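Local coordinates for protein endoglucanase FnCel5A (Fervidobacterium nodosum, PDB 3NCO) that probably hydrolyses the beta-1,4-glucosidic bonds of cellulose as a glycoside hydrolase family 5 endoglucanase with a TIM-barrel fold, at residues K48-R53 / K307-P312; P117-I122 / P159-E164; E270-W275 / E311-S316. One frame throughout, in Å; residues are numbered along the deposited sequence.

Interaction 1 of 3, residues K48-R53 / K307-P312; sequences KIIKER and KTWIEP
R53 and W309 form the centre of this contact, and E311 holds the far end of the arginine. The apolar part comes first. The R53 chain runs obliquely over one face of the indole. Its CG leaves CB anti to the backbone N (chi1 -178°) and makes a CH-pi contact, 3.8 Å from the centroid of the five-membered ring. R53 CB lies 3.6 Å from W309 NE1. The guanidinium stands steeply to the ring and lies far from it, so any cation-pi attraction is weak at most. I49 CG2 touches W309 CZ2 at 3.7 Å, and I50 CG1 adds a looser contact with W309 CH2.

The polar part has two pieces. A water at the indole edge accepts from W309 NE1 at 3.0 Å and donates to I49 O at 2.9 Å. The salt bridge is separate. R53 NH2 donates to E311 OE2 at 2.7 Å, near the guanidinium plane and on the syn side of the carboxylate. R53 NE adds a weak bond to the same oxygen. R53 NH1 pairs with the C-terminal carboxylate of K320, so two anionic groups grip one guanidinium. A methionine here would probably leave E311 OE2 and the K320 carboxylate without their cation, even if it still lay over the indole.

The contact ties helix 44-53 of the barrel to the segment around strand 308-309, where K307 and T308 form a G1 beta bulge against strand 302-303. Its chemistry implies a surface clasp: the arginine joins aromatic packing to charge pairing and so links an early helix to the chain end.

Interaction 2 of 3, residues P117-I122 / P159-E164; sequences PVLVEI and PKVLGE
In V120 and V161 CG1 stands anti to the backbone N (chi1 172° and -179°), which leaves CG2 anti to the carbonyl carbon, and the two CG2 methyls meet at 3.7 Å. The two valines point past one another, antiparallel. In V120 the same torsion sends CG1 to a different partner. It meets E164 CG at 3.6 Å, and E164 lies roughly perpendicular to the valine. V120 thus packs against two successive turns of helix 151-168, since K160 CB also lies 4.1 Å from its CG2. L119 adds the CD2 methyl, 4.0 Å from V161 CG2.

Contact between the segments is apolar. The glutamate contributes its CG, while its carboxylate is held by two lysines: OE1 pairs with K124 and OE2 with K167. This leaves the aliphatic part of E164 beside the valine.

The short segments run nearly parallel, with axes 8.9 Å apart and a crossing angle of -22°. They belong to helices 112-130 and 151-168, successive outer helices of the TIM barrel. Strand 137-140 comes between them in sequence. V118 also packs on I68 and Y74, and I122 on W64, all three in loops.

Interaction 3 of 3, residues E270-W275 / E311-S316; sequences ESRVKW and EPLTTS
V273 and S316 join two helices on the outside of the TIM barrel, helix 269-285 and the short C-terminal helix 313-318. P312 is the N-cap residue of the latter and follows a cis peptide bond.

V273 sits with CG1 anti to the backbone N (chi1 161°). That torsion divides its methyls. CG1 faces the S316 hydroxyl. CG2 turns to the start of the helix and lies 3.9 Å from L313 N. P312 CG lies against both methyls, 4.1 Å from V273 CG1.

L313 likewise uses its two branches differently. CD1 rests near the R272 backbone, 3.8 Å from R272 O. CD2 lies over one face of the R272 guanidinium, toward its rim, and is 3.6 Å from R272 NH2. The bend of R272 at chi3 (78°) helps bring the group there, and its NE donates to A263 O. Y292 of strand 289-292 packs against both R272 and L313.

Within 311-316, E311 OE1 accepts from T315 OG1 and T315 N. They reach it from opposite faces of the carboxylate plane and tie the glutamate back onto the first turn.

The bond between the segments is donated by S316 OG to V273 O at 2.8 Å, with the hydroxyl tilted 31° from the carbonyl plane.

How the interactions relate
All three contacts belong to one TIM barrel of eight parallel strands. Interactions 1 and 3 are neighbours, with centres about 14 Å apart. They share E311 and P312, where strand 308-309 leads into helix 313-318. E311 serves both: one carboxylate oxygen faces R53, the other the helix start. The C-terminal helix thus packs between helix 44-53 and helix 269-285, consistent with closing the ring of outer helices in the barrel. Interaction 2 lies on the opposite side of the chain's centre, its centre about 36 Å from that of interaction 1 and about 39 Å from that of interaction 3. It joins two helices close in sequence, and both its segments fall between those of interaction 1. It precedes interaction 3.

Interaction 1 of 3, residues K48-R53 / K307-P312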
loop_
_atom_site.group_PDB
_atom_site.type_symbol
_atom_site.label_atom_id
_atom_site.label_comp_id
_atom_site.label_asym_id
_atom_site.label_seq_id
_atom_site.Cartn_x
_atom_site.Cartn_y
_atom_site.Cartn_z
ATOM N N LYS A 48 -11.908 2.341 14.641
ATOM C CA LYS A 48 -11.850 2.087 16.071
ATOM C C LYS A 48 -11.461 0.625 16.293
ATOM O O LYS A 48 -10.642 0.331 17.143
ATOM C CB LYS A 48 -13.211 2.409 16.740
ATOM C CG LYS A 48 -13.279 2.029 18.213
ATOM C CD LYS A 48 -14.663 2.325 18.774
ATOM C CE LYS A 48 -14.767 1.771 20.215
ATOM N NZ LYS A 48 -16.056 2.047 20.917
ATOM N N ILE A 49 -12.021 -0.270 15.481
ATOM C CA ILE A 49 -11.700 -1.723 15.535
ATOM C C ILE A 49 -10.233 -2.011 15.230
ATOM O O ILE A 49 -9.539 -2.743 15.933
ATOM C CB ILE A 49 -12.663 -2.463 14.593
ATOM C CG1 ILE A 49 -14.075 -2.428 15.202
ATOM C CG2 ILE A 49 -12.253 -3.899 14.317
ATOM C CD1 ILE A 49 -15.188 -2.731 14.223
ATOM N N ILE A 50 -9.773 -1.426 14.144
ATOM C CA ILE A 50 -8.373 -1.560 13.779
ATOM C C ILE A 50 -7.418 -1.061 14.868
ATOM O O ILE A 50 -6.420 -1.711 15.201
ATOM C CB ILE A 50 -8.125 -0.829 12.405
ATOM C CG1 ILE A 50 -8.875 -1.578 11.270
ATOM C CG2 ILE A 50 -6.586 -0.714 12.069
ATOM C CD1 ILE A 50 -8.887 -0.829 9.935
ATOM N N LYS A 51 -7.708 0.122 15.399
ATOM C CA LYS A 51 -6.810 0.695 16.413
ATOM C C LYS A 51 -6.861 -0.172 17.660
ATOM O O LYS A 51 -5.802 -0.500 18.198
ATOM C CB LYS A 51 -7.209 2.131 16.754
ATOM C CG LYS A 51 -6.315 2.813 17.878
ATOM C CD LYS A 51 -4.886 3.033 17.393
ATOM C CE LYS A 51 -3.999 3.713 18.478
ATOM N NZ LYS A 51 -2.692 4.093 17.865
ATOM N N GLU A 52 -8.073 -0.570 18.098
ATOM C CA GLU A 52 -8.189 -1.391 19.333
ATOM C C GLU A 52 -7.376 -2.668 19.233
ATOM O O GLU A 52 -6.835 -3.170 20.255
ATOM C CB GLU A 52 -9.648 -1.799 19.674
ATOM C CG GLU A 52 -10.613 -0.684 19.802
ATOM C CD GLU A 52 -12.077 -1.134 20.043
ATOM O OE1 GLU A 52 -12.571 -0.837 21.169
ATOM O OE2 GLU A 52 -12.744 -1.739 19.122
ATOM N N ARG A 53 -7.334 -3.252 18.039
ATOM C CA ARG A 53 -6.605 -4.517 17.867
ATOM C C ARG A 53 -5.103 -4.329 17.987
ATOM O O ARG A 53 -4.376 -5.294 18.322
ATOM C CB ARG A 53 -6.996 -5.208 16.551
ATOM C CG ARG A 53 -6.318 -6.559 16.321
ATOM C CD ARG A 53 -6.671 -7.583 17.452
ATOM N NE ARG A 53 -6.041 -8.891 17.253
ATOM C CZ ARG A 53 -4.782 -9.167 17.613
ATOM N NH1 ARG A 53 -4.035 -8.226 18.197
ATOM N NH2 ARG A 53 -4.259 -10.380 17.384
ATOM N N LYS A 307 -17.986 -10.159 13.381
ATOM C CA LYS A 307 -17.382 -8.981 14.008
ATOM C C LYS A 307 -16.237 -9.409 14.942
ATOM O O LYS A 307 -16.106 -8.919 16.088
ATOM C CB LYS A 307 -18.449 -8.141 14.741
ATOM C CG LYS A 307 -19.651 -7.796 13.836
ATOM C CD LYS A 307 -20.706 -6.961 14.607
ATOM C CE LYS A 307 -20.326 -5.473 14.490
ATOM N NZ LYS A 307 -20.964 -4.776 13.288
ATOM N N THR A 308 -15.400 -10.310 14.416
ATOM C CA THR A 308 -14.232 -10.821 15.141
ATOM C C THR A 308 -13.045 -10.979 14.211
ATOM O O THR A 308 -13.203 -11.221 13.011
ATOM C CB THR A 308 -14.536 -12.197 15.787
ATOM O OG1 THR A 308 -14.914 -13.136 14.764
ATOM C CG2 THR A 308 -15.681 -12.063 16.799
ATOM N N TRP A 309 -11.860 -10.866 14.789
ATOM C CA TRP A 309 -10.628 -11.147 14.040
ATOM C C TRP A 309 -10.373 -12.653 13.868
ATOM O O TRP A 309 -10.645 -13.444 14.784
ATOM C CB TRP A 309 -9.438 -10.529 14.762
ATOM C CG TRP A 309 -9.521 -9.027 14.840
ATOM C CD1 TRP A 309 -10.058 -8.277 15.873
ATOM C CD2 TRP A 309 -9.049 -8.097 13.869
ATOM N NE1 TRP A 309 -9.949 -6.932 15.566
ATOM C CE2 TRP A 309 -9.334 -6.798 14.351
ATOM C CE3 TRP A 309 -8.405 -8.233 12.635
ATOM C CZ2 TRP A 309 -9.005 -5.639 13.628
ATOM C CZ3 TRP A 309 -8.100 -7.088 11.905
ATOM C CH2 TRP A 309 -8.372 -5.805 12.417
ATOM N N ILE A 310 -9.920 -13.037 12.679
ATOM C CA ILE A 310 -9.513 -14.396 12.397
ATOM C C ILE A 310 -8.176 -14.595 13.080
ATOM O O ILE A 310 -7.235 -13.822 12.874
ATOM C CB ILE A 310 -9.398 -14.638 10.869
ATOM C CG1 ILE A 310 -10.772 -14.403 10.218
ATOM C CG2 ILE A 310 -8.879 -16.072 10.549
ATOM C CD1 ILE A 310 -10.674 -14.077 8.723
ATOM N N GLU A 311 -8.121 -15.610 13.940
ATOM C CA GLU A 311 -6.922 -15.887 14.719
ATOM C C GLU A 311 -6.522 -17.345 14.513
ATOM O O GLU A 311 -7.390 -18.218 14.393
ATOM C CB GLU A 311 -7.196 -15.680 16.224
ATOM C CG GLU A 311 -7.398 -14.235 16.649
ATOM C CD GLU A 311 -6.155 -13.354 16.508
ATOM O OE1 GLU A 311 -5.073 -13.882 16.181
ATOM O OE2 GLU A 311 -6.268 -12.126 16.732
ATOM N N PRO A 312 -5.210 -17.625 14.537
ATOM C CA PRO A 312 -4.094 -16.691 14.762
ATOM C C PRO A 312 -3.567 -15.923 13.541
ATOM O O PRO A 312 -2.507 -15.278 13.646
ATOM C CB PRO A 312 -2.993 -17.610 15.317
ATOM C CG PRO A 312 -3.241 -18.914 14.618
ATOM C CD PRO A 312 -4.737 -19.019 14.424
HETATM O O HOH W 1 -10.633 -4.802 17.590
#

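Interaction 2 of 3, residues P117-I122 / P159-E164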
loop_
_atom_site.group_PDB
_atom_site.type_symbol
_atom_site.label_atom_id
_atom_site.label_comp_id
_atom_site.label_asym_id
_atom_site.label_seq_id
_atom_site.Cartn_x
_atom_site.Cartn_y
_atom_site.Cartn_z
ATOM N N PRO A 117 -0.143 13.151 -17.083
ATOM C CA PRO A 117 -0.587 14.488 -16.728
ATOM C C PRO A 117 -1.902 14.535 -15.967
ATOM O O PRO A 117 -2.135 15.509 -15.254
ATOM C CB PRO A 117 -0.741 15.172 -18.087
ATOM C CG PRO A 117 0.258 14.462 -18.975
ATOM C CD PRO A 117 0.127 13.031 -18.528
ATOM N N VAL A 118 -2.750 13.501 -16.109
ATOM C CA VAL A 118 -4.009 13.478 -15.371
ATOM C C VAL A 118 -3.691 13.144 -13.905
ATOM O O VAL A 118 -4.231 13.758 -12.989
ATOM C CB VAL A 118 -5.033 12.473 -15.978
ATOM C CG1 VAL A 118 -6.320 12.438 -15.152
ATOM C CG2 VAL A 118 -5.305 12.816 -17.450
ATOM N N LEU A 119 -2.764 12.206 -13.679
ATOM C CA LEU A 119 -2.323 11.917 -12.321
ATOM C C LEU A 119 -1.726 13.161 -11.674
ATOM O O LEU A 119 -1.973 13.450 -10.489
ATOM C CB LEU A 119 -1.286 10.765 -12.330
ATOM C CG LEU A 119 -0.774 10.356 -10.950
ATOM C CD1 LEU A 119 -1.874 9.688 -10.120
ATOM C CD2 LEU A 119 0.417 9.434 -11.226
ATOM N N VAL A 120 -0.929 13.904 -12.457
ATOM C CA VAL A 120 -0.360 15.140 -11.882
ATOM C C VAL A 120 -1.494 16.062 -11.376
ATOM O O VAL A 120 -1.405 16.652 -10.261
ATOM C CB VAL A 120 0.539 15.888 -12.872
ATOM C CG1 VAL A 120 0.929 17.221 -12.339
ATOM C CG2 VAL A 120 1.829 15.076 -13.156
ATOM N N GLU A 121 -2.542 16.241 -12.190
ATOM C CA GLU A 121 -3.666 17.117 -11.798
ATOM C C GLU A 121 -4.458 16.558 -10.616
ATOM O O GLU A 121 -4.850 17.315 -9.728
ATOM C CB GLU A 121 -4.619 17.336 -12.960
ATOM C CG GLU A 121 -4.007 18.120 -14.133
ATOM C CD GLU A 121 -3.315 19.421 -13.690
ATOM O OE1 GLU A 121 -3.955 20.237 -12.987
ATOM O OE2 GLU A 121 -2.129 19.645 -14.017
ATOM N N ILE A 122 -4.641 15.243 -10.569
ATOM C CA ILE A 122 -5.284 14.619 -9.385
ATOM C C ILE A 122 -4.516 14.986 -8.138
ATOM O O ILE A 122 -5.075 15.469 -7.154
ATOM C CB ILE A 122 -5.373 13.070 -9.545
ATOM C CG1 ILE A 122 -6.480 12.756 -10.542
ATOM C CG2 ILE A 122 -5.632 12.356 -8.177
ATOM C CD1 ILE A 122 -6.445 11.327 -11.087
ATOM N N PRO A 159 8.417 12.217 -10.183
ATOM C CA PRO A 159 8.916 13.532 -9.726
ATOM C C PRO A 159 8.049 14.687 -10.170
ATOM O O PRO A 159 8.028 15.689 -9.447
ATOM C CB PRO A 159 10.336 13.623 -10.334
ATOM C CG PRO A 159 10.728 12.152 -10.584
ATOM C CD PRO A 159 9.404 11.571 -11.084
ATOM N N LYS A 160 7.342 14.582 -11.310
ATOM C CA LYS A 160 6.446 15.685 -11.688
ATOM C C LYS A 160 5.300 15.770 -10.699
ATOM O O LYS A 160 4.909 16.876 -10.243
ATOM C CB LYS A 160 5.913 15.472 -13.087
ATOM C CG LYS A 160 7.056 15.440 -14.117
ATOM C CD LYS A 160 6.527 15.224 -15.517
ATOM C CE LYS A 160 7.704 15.133 -16.498
ATOM N NZ LYS A 160 7.241 14.664 -17.836
ATOM N N VAL A 161 4.807 14.590 -10.292
ATOM C CA VAL A 161 3.698 14.587 -9.337
ATOM C C VAL A 161 4.207 15.165 -8.014
ATOM O O VAL A 161 3.560 16.033 -7.407
ATOM C CB VAL A 161 3.119 13.171 -9.133
ATOM C CG1 VAL A 161 1.989 13.293 -8.154
ATOM C CG2 VAL A 161 2.582 12.654 -10.456
ATOM N N LEU A 162 5.372 14.669 -7.582
ATOM C CA LEU A 162 5.987 15.114 -6.318
ATOM C C LEU A 162 6.169 16.640 -6.295
ATOM O O LEU A 162 5.868 17.292 -5.282
ATOM C CB LEU A 162 7.346 14.451 -6.131
ATOM C CG LEU A 162 8.073 14.715 -4.797
ATOM C CD1 LEU A 162 7.193 14.294 -3.600
ATOM C CD2 LEU A 162 9.382 13.942 -4.826
ATOM N N GLY A 163 6.602 17.205 -7.428
ATOM C CA GLY A 163 6.726 18.661 -7.572
ATOM C C GLY A 163 5.437 19.401 -7.253
ATOM O O GLY A 163 5.439 20.435 -6.514
ATOM N N GLU A 164 4.310 18.902 -7.772
ATOM C CA GLU A 164 3.020 19.540 -7.489
ATOM C C GLU A 164 2.612 19.336 -6.033
ATOM O O GLU A 164 2.092 20.248 -5.385
ATOM C CB GLU A 164 1.936 18.991 -8.413
ATOM C CG GLU A 164 2.090 19.542 -9.843
ATOM C CD GLU A 164 1.875 21.047 -9.905
ATOM O OE1 GLU A 164 1.120 21.609 -9.085
ATOM O OE2 GLU A 164 2.476 21.675 -10.790
#

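Interaction 3 of 3, residues E270-W275 / E311-S316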
loop_
_atom_site.group_PDB
_atom_site.type_symbol
_atom_site.label_atom_id
_atom_site.label_comp_id
_atom_site.label_asym_id
_atom_site.label_seq_id
_atom_site.Cartn_x
_atom_site.Cartn_y
_atom_site.Cartn_z
ATOM N N GLU A 270 -3.222 -23.026 7.907
ATOM C CA GLU A 270 -1.922 -23.132 8.612
ATOM C C GLU A 270 -0.797 -22.571 7.767
ATOM O O GLU A 270 0.020 -21.797 8.286
ATOM C CB GLU A 270 -1.585 -24.520 9.168
ATOM C CG GLU A 270 -0.273 -24.452 10.055
ATOM C CD GLU A 270 -0.198 -25.446 11.223
ATOM O OE1 GLU A 270 0.757 -25.310 12.070
ATOM O OE2 GLU A 270 -1.073 -26.348 11.302
ATOM N N SER A 271 -0.781 -22.921 6.471
ATOM C CA SER A 271 0.182 -22.261 5.558
ATOM C C SER A 271 0.100 -20.732 5.577
ATOM O O SER A 271 1.118 -20.056 5.661
ATOM C CB SER A 271 0.084 -22.770 4.116
ATOM O OG SER A 271 0.395 -24.151 4.025
ATOM N N ARG A 272 -1.108 -20.185 5.538
ATOM C CA ARG A 272 -1.292 -18.734 5.542
ATOM C C ARG A 272 -0.693 -18.121 6.804
ATOM O O ARG A 272 -0.004 -17.067 6.770
ATOM C CB ARG A 272 -2.780 -18.407 5.468
ATOM C CG ARG A 272 -3.355 -18.667 4.107
ATOM C CD ARG A 272 -4.825 -18.408 4.068
ATOM N NE ARG A 272 -5.086 -16.984 3.991
ATOM C CZ ARG A 272 -6.195 -16.386 4.447
ATOM N NH1 ARG A 272 -7.170 -17.100 5.002
ATOM N NH2 ARG A 272 -6.334 -15.054 4.299
ATOM N N VAL A 273 -0.954 -18.806 7.927
ATOM C CA VAL A 273 -0.541 -18.329 9.235
ATOM C C VAL A 273 0.996 -18.317 9.337
ATOM O O VAL A 273 1.582 -17.298 9.789
ATOM C CB VAL A 273 -1.174 -19.224 10.337
ATOM C CG1 VAL A 273 -0.418 -19.067 11.662
ATOM C CG2 VAL A 273 -2.638 -18.882 10.501
ATOM N N LYS A 274 1.618 -19.426 8.901
ATOM C CA LYS A 274 3.095 -19.528 8.894
ATOM C C LYS A 274 3.762 -18.520 7.935
ATOM O O LYS A 274 4.770 -17.885 8.291
ATOM C CB LYS A 274 3.531 -20.930 8.535
ATOM C CG LYS A 274 3.306 -21.932 9.652
ATOM C CD LYS A 274 3.887 -23.313 9.261
ATOM C CE LYS A 274 3.412 -24.428 10.192
ATOM N NZ LYS A 274 3.545 -24.040 11.624
ATOM N N TRP A 275 3.235 -18.417 6.711
ATOM C CA TRP A 275 3.799 -17.485 5.709
ATOM C C TRP A 275 3.686 -16.051 6.216
ATOM O O TRP A 275 4.658 -15.293 6.167
ATOM C CB TRP A 275 3.083 -17.668 4.350
ATOM C CG TRP A 275 3.650 -16.821 3.233
ATOM C CD1 TRP A 275 4.638 -17.188 2.331
ATOM C CD2 TRP A 275 3.248 -15.486 2.872
ATOM N NE1 TRP A 275 4.876 -16.147 1.453
ATOM C CE2 TRP A 275 4.043 -15.100 1.769
ATOM C CE3 TRP A 275 2.302 -14.577 3.391
ATOM C CZ2 TRP A 275 3.940 -13.832 1.183
ATOM C CZ3 TRP A 275 2.185 -13.309 2.793
ATOM C CH2 TRP A 275 3.016 -12.967 1.710
ATOM N N GLU A 311 -8.121 -15.610 13.940
ATOM C CA GLU A 311 -6.922 -15.887 14.719
ATOM C C GLU A 311 -6.522 -17.345 14.513
ATOM O O GLU A 311 -7.390 -18.218 14.393
ATOM C CB GLU A 311 -7.196 -15.680 16.224
ATOM C CG GLU A 311 -7.398 -14.235 16.649
ATOM C CD GLU A 311 -6.155 -13.354 16.508
ATOM O OE1 GLU A 311 -5.073 -13.882 16.181
ATOM O OE2 GLU A 311 -6.268 -12.126 16.732
ATOM N N PRO A 312 -5.210 -17.625 14.537
ATOM C CA PRO A 312 -4.094 -16.691 14.762
ATOM C C PRO A 312 -3.567 -15.923 13.541
ATOM O O PRO A 312 -2.507 -15.278 13.646
ATOM C CB PRO A 312 -2.993 -17.610 15.317
ATOM C CG PRO A 312 -3.241 -18.914 14.618
ATOM C CD PRO A 312 -4.737 -19.019 14.424
ATOM N N LEU A 313 -4.286 -15.967 12.417
ATOM C CA LEU A 313 -3.831 -15.200 11.252
ATOM C C LEU A 313 -3.556 -13.738 11.605
ATOM O O LEU A 313 -2.554 -13.175 11.136
ATOM C CB LEU A 313 -4.815 -15.264 10.080
ATOM C CG LEU A 313 -4.317 -14.631 8.765
ATOM C CD1 LEU A 313 -3.077 -15.359 8.270
ATOM C CD2 LEU A 313 -5.450 -14.715 7.738
ATOM N N THR A 314 -4.459 -13.120 12.375
ATOM C CA THR A 314 -4.298 -11.684 12.701
ATOM C C THR A 314 -3.042 -11.468 13.498
ATOM O O THR A 314 -2.277 -10.534 13.241
ATOM C CB THR A 314 -5.558 -11.103 13.398
ATOM O OG1 THR A 314 -6.667 -11.212 12.491
ATOM C CG2 THR A 314 -5.359 -9.639 13.809
ATOM N N THR A 315 -2.832 -12.352 14.471
ATOM C CA THR A 315 -1.587 -12.288 15.266
ATOM C C THR A 315 -0.343 -12.494 14.383
ATOM O O THR A 315 0.693 -11.849 14.585
ATOM C CB THR A 315 -1.654 -13.289 16.439
ATOM O OG1 THR A 315 -2.803 -12.966 17.241
ATOM C CG2 THR A 315 -0.388 -13.220 17.292
ATOM N N SER A 316 -0.449 -13.371 13.389
ATOM C CA SER A 316 0.653 -13.489 12.385
ATOM C C SER A 316 1.006 -12.188 11.685
ATOM O O SER A 316 2.202 -11.911 11.469
ATOM C CB SER A 316 0.343 -14.525 11.297
ATOM O OG SER A 316 0.451 -15.852 11.848
#